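PDB 6W5E: BSU-2 beta-lactamase from Bacillus subtilis, which hydrolyses the beta-lactam ring of antibiotics as a class D beta-lactamase, an activity probably linked to antibiotic resistance. Local coordinates for residues L32-S35 against K36-V39; G157-D160 against Q161-L164; I254-D257 against I258-Y262. All blocks are in the same frame, centred on the assembly; numbering follows the deposited sequence.

How the contacts relate
The three contacts follow one another along the chain, each a local contact within one unbroken run; none nests in or crosses another. Contact 1, near the N terminus, turns the chain in the loop ahead of strand 48-54. Contact 2 comes after helix 138-147 and curls the loop that leads to helix 172-184. Contact 3 forms the last turns of helix 248-261, beside the antiparallel sheet. Contacts 1 and 3 meet, with centres about 12 Å apart: Y262 OH probably hydrogen-bonds to N38 O, tying the N-terminal loop to the end of that helix. Contact 2 lies on the opposite side of the chain's centre from both, its centre about 37 Å from contact 1 and 32 Å from contact 3.

Contact 1: residues L32-S35 against K36-V39; sequences LNVS and KMNV
N33 and K36 close the first turn of this loop through their backbones: K36 N donates to N33 O at 3.1 Å, fairly straight at hydrogen (162°). The three-residue step is that of a short 3-10 turn. The next one, from M37 N to V34 O, is longer and weak at 3.5 Å, and the chain leaves the turn there.

Two bonds to the N33 side chain reinforce the start of the turn. In the N33 conformer described here, one of two, OD1 takes two donors: S35 OG at 2.7 Å and S35 N at 3.0 Å. Both reach it from the same face of the amide plane. The second bond makes this an Asx turn. It depends on CG of N33 lying opposite the backbone N (chi1 -180°), which carries OD1 to the N-H and hydroxyl of S35. A water joins the residues flanking K36, donating to S35 O and to M37 O.

Apolar contact is made by M37. Its thioether lies beside V34, the two side chains pointing the same way, with SD 3.9 Å from V34 CB. L32 CD2 is the other apolar neighbour, 4.3 Å from SD of M37. The aliphatic start of K36 slants past the N33 amide, CG to ND2 3.9 Å. V34, M37 and L32 also rest on L52 of strand 48-54, and M37 packs on I258 of helix 248-261. L32 O receives a hydrogen bond from Y238 OH.

The loop is thus two-sided: polar N33, S35 and K36 lie toward solvent, where amide, hydroxyl and water add bonds to the bend, while V34 and M37 are buried against the sheet and the C-terminal helix.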
loop_
_atom_site.group_PDB
_atom_site.type_symbol
_atom_site.label_atom_id
_atom_site.label_comp_id
_atom_site.label_asym_id
_atom_site.label_seq_id
_atom_site.Cartn_x
_atom_site.Cartn_y
_atom_site.Cartn_z
ATOM N N LEU A 32 -13.625 9.745 -15.877
ATOM C CA LEU A 32 -13.502 8.330 -16.210
ATOM C C LEU A 32 -14.612 7.527 -15.547
ATOM O O LEU A 32 -14.744 7.518 -14.318
ATOM C CB LEU A 32 -12.146 7.789 -15.775
ATOM C CG LEU A 32 -12.016 6.265 -15.874
ATOM C CD1 LEU A 32 -12.002 5.830 -17.328
ATOM C CD2 LEU A 32 -10.758 5.791 -15.173
ATOM N N ASN A 33 -15.423 6.958 -16.366
ATOM C CA ASN A 33 -16.465 5.994 -15.908
ATOM C C ASN A 33 -15.822 4.489 -15.835
ATOM O O ASN A 33 -15.516 3.770 -16.865
ATOM C CB ASN A 33 -17.597 5.994 -16.924
ATOM C CG ASN A 33 -18.724 5.057 -16.573
ATOM O OD1 ASN A 33 -18.587 4.179 -15.787
ATOM N ND2 ASN A 33 -19.862 5.266 -17.196
ATOM N N VAL A 34 -15.646 4.020 -14.603
ATOM C CA VAL A 34 -14.903 2.774 -14.434
ATOM C C VAL A 34 -15.679 1.561 -14.911
ATOM O O VAL A 34 -15.085 0.501 -15.132
ATOM C CB VAL A 34 -14.369 2.590 -12.999
ATOM C CG1 VAL A 34 -13.541 3.789 -12.592
ATOM C CG2 VAL A 34 -15.513 2.325 -12.022
ATOM N N SER A 35 -16.990 1.684 -15.091
ATOM C CA SER A 35 -17.776 0.560 -15.579
ATOM C C SER A 35 -17.545 0.288 -17.057
ATOM O O SER A 35 -18.046 -0.717 -17.568
ATOM C CB SER A 35 -19.259 0.796 -15.294
ATOM O OG SER A 35 -19.778 1.766 -16.180
ATOM N N LYS A 36 -16.787 1.137 -17.747
ATOM C CA LYS A 36 -16.550 0.987 -19.177
ATOM C C LYS A 36 -15.166 0.442 -19.514
ATOM O O LYS A 36 -14.869 0.263 -20.699
ATOM C CB LYS A 36 -16.756 2.331 -19.881
ATOM C CG LYS A 36 -18.183 2.845 -19.825
ATOM C CD LYS A 36 -18.698 3.190 -21.212
ATOM C CE LYS A 36 -20.109 3.765 -21.155
ATOM N NZ LYS A 36 -20.132 5.205 -21.557
ATOM N N MET A 37 -14.326 0.153 -18.523
ATOM C CA MET A 37 -12.918 -0.135 -18.762
ATOM C C MET A 37 -12.676 -1.597 -19.128
ATOM O O MET A 37 -13.506 -2.478 -18.900
ATOM C CB MET A 37 -12.078 0.150 -17.520
ATOM C CG MET A 37 -12.255 1.505 -16.912
ATOM S SD MET A 37 -11.387 1.525 -15.332
ATOM C CE MET A 37 -9.695 1.201 -15.829
ATOM N N ASN A 38 -11.481 -1.849 -19.659
ATOM C CA ASN A 38 -10.969 -3.201 -19.843
ATOM C C ASN A 38 -9.460 -3.159 -19.661
ATOM O O ASN A 38 -8.801 -2.272 -20.206
ATOM C CB ASN A 38 -11.298 -3.716 -21.247
ATOM C CG ASN A 38 -10.977 -5.181 -21.404
ATOM O OD1 ASN A 38 -9.822 -5.556 -21.600
ATOM N ND2 ASN A 38 -12.009 -6.024 -21.325
ATOM N N VAL A 39 -8.916 -4.110 -18.898
ATOM C CA VAL A 39 -7.479 -4.155 -18.632
ATOM C C VAL A 39 -6.894 -5.537 -18.923
ATOM O O VAL A 39 -5.780 -5.843 -18.485
ATOM C CB VAL A 39 -7.129 -3.677 -17.203
ATOM C CG1 VAL A 39 -7.662 -2.267 -16.964
ATOM C CG2 VAL A 39 -7.664 -4.650 -16.159
HETATM O O HOH W 1 -16.015 -2.828 -17.547
#

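Contact 2: residues G157-D160 against Q161-L164; sequences GGID and QFWL
I159 turns its carbonyl toward two aromatic rings of the same loop. F162 CE2 lies 3.3 Å from I159 O and W163 CZ3 3.5 Å from it; the oxygen is near the plane of the indole, at its edge. It is buried without any polar partner in the model. The rings are set against each other as edge and face: W163 CE3 stands 3.6 Å above the centre of the F162 ring, while F162 CD1 sits in the indole plane. Both side chains take the same first torsion, with CG between backbone N and carbonyl carbon (chi1 63° and 66°), a torsion that brings both rings to I159 O. One face of the indole is covered by L164 CG, offset toward the rim.

This is the loop that brings a tryptophan to the active site in class D beta-lactamases: W163 NE1 hydrogen-bonds to OQ2 of the carboxylated lysine, KCX at position 79, and the W163 and F162 rings both meet F78. On the backbone, G158 O accepts from Q161 N (3.0 Å, 166°) and, weakly, from F162 N. A type I turn follows, Q161 to L164, across which the bent Q161 side chain delivers NE2 to a lone pair of L164 O at 3.0 Å. D160 OD2 forms a salt bridge with R134 of helix 126-136.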
loop_
_atom_site.group_PDB
_atom_site.type_symbol
_atom_site.label_atom_id
_atom_site.label_comp_id
_atom_site.label_asym_id
_atom_site.label_seq_id
_atom_site.Cartn_x
_atom_site.Cartn_y
_atom_site.Cartn_z
ATOM N N GLY A 157 2.580 -14.728 13.385
ATOM C CA GLY A 157 3.907 -14.862 12.809
ATOM C C GLY A 157 4.990 -14.077 13.524
ATOM O O GLY A 157 6.168 -14.235 13.185
ATOM N N GLY A 158 4.629 -13.251 14.491
ATOM C CA GLY A 158 5.604 -12.515 15.270
ATOM C C GLY A 158 5.505 -11.025 14.995
ATOM O O GLY A 158 5.236 -10.589 13.870
ATOM N N ILE A 159 5.755 -10.227 16.038
ATOM C CA ILE A 159 5.475 -8.794 15.995
ATOM C C ILE A 159 6.219 -8.086 14.865
ATOM O O ILE A 159 5.729 -7.081 14.334
ATOM C CB ILE A 159 5.741 -8.147 17.372
ATOM C CG1 ILE A 159 5.298 -6.684 17.383
ATOM C CG2 ILE A 159 7.218 -8.267 17.750
ATOM C CD1 ILE A 159 3.839 -6.461 17.051
ATOM N N ASP A 160 7.404 -8.573 14.482
ATOM C CA ASP A 160 8.169 -7.952 13.402
ATOM C C ASP A 160 8.287 -8.832 12.160
ATOM O O ASP A 160 9.132 -8.572 11.296
ATOM C CB ASP A 160 9.537 -7.452 13.876
ATOM C CG ASP A 160 10.361 -8.523 14.542
ATOM O OD1 ASP A 160 10.067 -9.723 14.374
ATOM O OD2 ASP A 160 11.313 -8.146 15.256
ATOM N N GLN A 161 7.447 -9.855 12.041
ATOM C CA GLN A 161 7.460 -10.730 10.874
ATOM C C GLN A 161 6.091 -10.915 10.230
ATOM O O GLN A 161 6.030 -11.327 9.067
ATOM C CB GLN A 161 8.025 -12.112 11.260
ATOM C CG GLN A 161 8.248 -13.097 10.108
ATOM C CD GLN A 161 9.280 -12.611 9.106
ATOM O OE1 GLN A 161 10.323 -12.085 9.487
ATOM N NE2 GLN A 161 8.993 -12.788 7.817
ATOM N N PHE A 162 4.997 -10.590 10.921
ATOM C CA PHE A 162 3.691 -11.131 10.538
ATOM C C PHE A 162 3.206 -10.688 9.168
ATOM O O PHE A 162 2.365 -11.379 8.587
ATOM C CB PHE A 162 2.623 -10.828 11.594
ATOM C CG PHE A 162 2.341 -9.354 11.795
ATOM C CD1 PHE A 162 1.491 -8.668 10.943
ATOM C CD2 PHE A 162 2.908 -8.663 12.857
ATOM C CE1 PHE A 162 1.230 -7.324 11.134
ATOM C CE2 PHE A 162 2.642 -7.317 13.059
ATOM C CZ PHE A 162 1.801 -6.647 12.192
ATOM N N TRP A 163 3.685 -9.561 8.647
ATOM C CA TRP A 163 3.218 -9.070 7.350
ATOM C C TRP A 163 4.092 -9.529 6.191
ATOM O O TRP A 163 3.801 -9.178 5.036
ATOM C CB TRP A 163 3.112 -7.538 7.345
ATOM C CG TRP A 163 4.419 -6.805 7.484
ATOM C CD1 TRP A 163 5.201 -6.316 6.474
ATOM C CD2 TRP A 163 5.065 -6.432 8.703
ATOM N NE1 TRP A 163 6.302 -5.684 6.988
ATOM C CE2 TRP A 163 6.242 -5.733 8.358
ATOM C CE3 TRP A 163 4.763 -6.621 10.053
ATOM C CZ2 TRP A 163 7.122 -5.229 9.318
ATOM C CZ3 TRP A 163 5.637 -6.119 11.005
ATOM C CH2 TRP A 163 6.800 -5.431 10.632
ATOM N N LEU A 164 5.139 -10.300 6.474
ATOM C CA LEU A 164 6.150 -10.688 5.493
ATOM C C LEU A 164 6.058 -12.191 5.263
ATOM O O LEU A 164 6.675 -12.975 5.994
ATOM C CB LEU A 164 7.538 -10.307 5.995
ATOM C CG LEU A 164 7.734 -8.813 6.253
ATOM C CD1 LEU A 164 8.944 -8.601 7.143
ATOM C CD2 LEU A 164 7.890 -8.080 4.939
#

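Contact 3: residues I254-D257 against I258-Y262; sequences ITVD and ILKKY
I254 and I258 open a ladder of four backbone hydrogen bonds, each joining a carbonyl to the N-H four residues on, as in any alpha helix. I258 N to I254 O measures 3.0 Å and L259 N to T255 O 2.9 Å; K260 N to V256 O and K261 N to D257 O complete the set. Y262 N still bonds to I258 O, although Y262 is the first residue to leave helical angles.

The charged pair lies further out. In the D257 conformer described, one of two, the carboxylate slants across K261, and OD2 stands 4.0 Å from NZ, a long salt bridge; CE is nearer, at 3.6 Å. K261 has firmer partners in E42 and D41, and E42 OE2 also lies close to D257 OD2, so the lysine probably tempers crowding of negative charge.

The apolar pairs one turn apart lie side by side. I254 CG2 meets I258 CD1 at 3.8 Å, and T255 CG2 meets L259 CD1 at 3.9 Å. I254, T255 and L259 also pack on strand 236-244, where T255 OG1 hydrogen-bonds to T242. On another side, the extended K260 chain runs along V256, CE to CG1 3.9 Å.

The helix is therefore amphipathic: I254, T255 and L259 face the sheet and I258 the N-terminal loop, while D257, K260 and K261 carry their charges on the more exposed side.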
loop_
_atom_site.group_PDB
_atom_site.type_symbol
_atom_site.label_atom_id
_atom_site.label_comp_id
_atom_site.label_asym_id
_atom_site.label_seq_id
_atom_site.Cartn_x
_atom_site.Cartn_y
_atom_site.Cartn_z
ATOM N N ILE A 254 2.185 -2.182 -14.241
ATOM C CA ILE A 254 0.847 -2.452 -14.763
ATOM C C ILE A 254 -0.099 -1.324 -14.380
ATOM O O ILE A 254 -0.864 -0.814 -15.211
ATOM C CB ILE A 254 0.339 -3.814 -14.253
ATOM C CG1 ILE A 254 1.013 -4.968 -15.009
ATOM C CG2 ILE A 254 -1.179 -3.890 -14.369
ATOM C CD1 ILE A 254 0.738 -6.314 -14.401
ATOM N N THR A 255 -0.062 -0.919 -13.111
ATOM C CA THR A 255 -0.960 0.125 -12.634
ATOM C C THR A 255 -0.728 1.418 -13.393
ATOM O O THR A 255 -1.674 2.063 -13.854
ATOM C CB THR A 255 -0.731 0.362 -11.141
ATOM O OG1 THR A 255 -0.872 -0.866 -10.417
ATOM C CG2 THR A 255 -1.732 1.372 -10.611
ATOM N N VAL A 256 0.536 1.823 -13.519
ATOM C CA VAL A 256 0.851 3.062 -14.226
ATOM C C VAL A 256 0.379 2.995 -15.674
ATOM O O VAL A 256 -0.183 3.966 -16.196
ATOM C CB VAL A 256 2.349 3.386 -14.090
ATOM C CG1 VAL A 256 2.745 4.498 -15.042
ATOM C CG2 VAL A 256 2.661 3.774 -12.637
ATOM N N ASP A 257 0.586 1.849 -16.340
ATOM C CA ASP A 257 0.102 1.716 -17.709
ATOM C C ASP A 257 -1.407 1.922 -17.788
ATOM O O ASP A 257 -1.885 2.630 -18.681
ATOM C CB ASP A 257 0.528 0.378 -18.311
ATOM C CG ASP A 257 0.719 0.455 -19.816
ATOM O OD1 ASP A 257 1.554 1.260 -20.279
ATOM O OD2 ASP A 257 0.034 -0.292 -20.541
ATOM N N ILE A 258 -2.171 1.332 -16.862
ATOM C CA ILE A 258 -3.622 1.488 -16.869
ATOM C C ILE A 258 -4.006 2.937 -16.620
ATOM O O ILE A 258 -4.864 3.496 -17.313
ATOM C CB ILE A 258 -4.269 0.547 -15.836
ATOM C CG1 ILE A 258 -4.040 -0.920 -16.224
ATOM C CG2 ILE A 258 -5.755 0.857 -15.694
ATOM C CD1 ILE A 258 -4.353 -1.895 -15.113
ATOM N N LEU A 259 -3.380 3.567 -15.622
ATOM C CA LEU A 259 -3.753 4.937 -15.279
ATOM C C LEU A 259 -3.415 5.909 -16.401
ATOM O O LEU A 259 -4.108 6.918 -16.571
ATOM C CB LEU A 259 -3.094 5.363 -13.966
ATOM C CG LEU A 259 -3.487 4.571 -12.717
ATOM C CD1 LEU A 259 -2.723 5.089 -11.500
ATOM C CD2 LEU A 259 -4.996 4.588 -12.458
ATOM N N LYS A 260 -2.366 5.620 -17.177
ATOM C CA LYS A 260 -2.057 6.422 -18.357
ATOM C C LYS A 260 -3.056 6.163 -19.482
ATOM O O LYS A 260 -3.573 7.105 -20.092
ATOM C CB LYS A 260 -0.633 6.129 -18.827
ATOM C CG LYS A 260 0.448 6.762 -17.962
ATOM C CD LYS A 260 1.837 6.394 -18.467
ATOM C CE LYS A 260 2.895 7.218 -17.767
ATOM N NZ LYS A 260 4.270 6.830 -18.180
ATOM N N LYS A 261 -3.352 4.885 -19.760
ATOM C CA LYS A 261 -4.288 4.541 -20.824
ATOM C C LYS A 261 -5.654 5.163 -20.596
ATOM O O LYS A 261 -6.355 5.481 -21.560
ATOM C CB LYS A 261 -4.474 3.029 -20.874
ATOM C CG LYS A 261 -3.430 2.245 -21.608
ATOM C CD LYS A 261 -3.825 0.780 -21.531
ATOM C CE LYS A 261 -3.008 -0.081 -22.446
ATOM N NZ LYS A 261 -3.377 -1.489 -22.200
ATOM N N TYR A 262 -6.071 5.302 -19.340
ATOM C CA TYR A 262 -7.402 5.795 -19.013
ATOM C C TYR A 262 -7.397 7.252 -18.577
ATOM O O TYR A 262 -8.390 7.735 -18.026
ATOM C CB TYR A 262 -8.102 4.860 -18.020
ATOM C CG TYR A 262 -8.579 3.622 -18.741
ATOM C CD1 TYR A 262 -9.804 3.614 -19.387
ATOM C CD2 TYR A 262 -7.771 2.491 -18.840
ATOM C CE1 TYR A 262 -10.236 2.509 -20.098
ATOM C CE2 TYR A 262 -8.191 1.370 -19.552
ATOM C CZ TYR A 262 -9.430 1.390 -20.171
ATOM O OH TYR A 262 -9.860 0.287 -20.875
#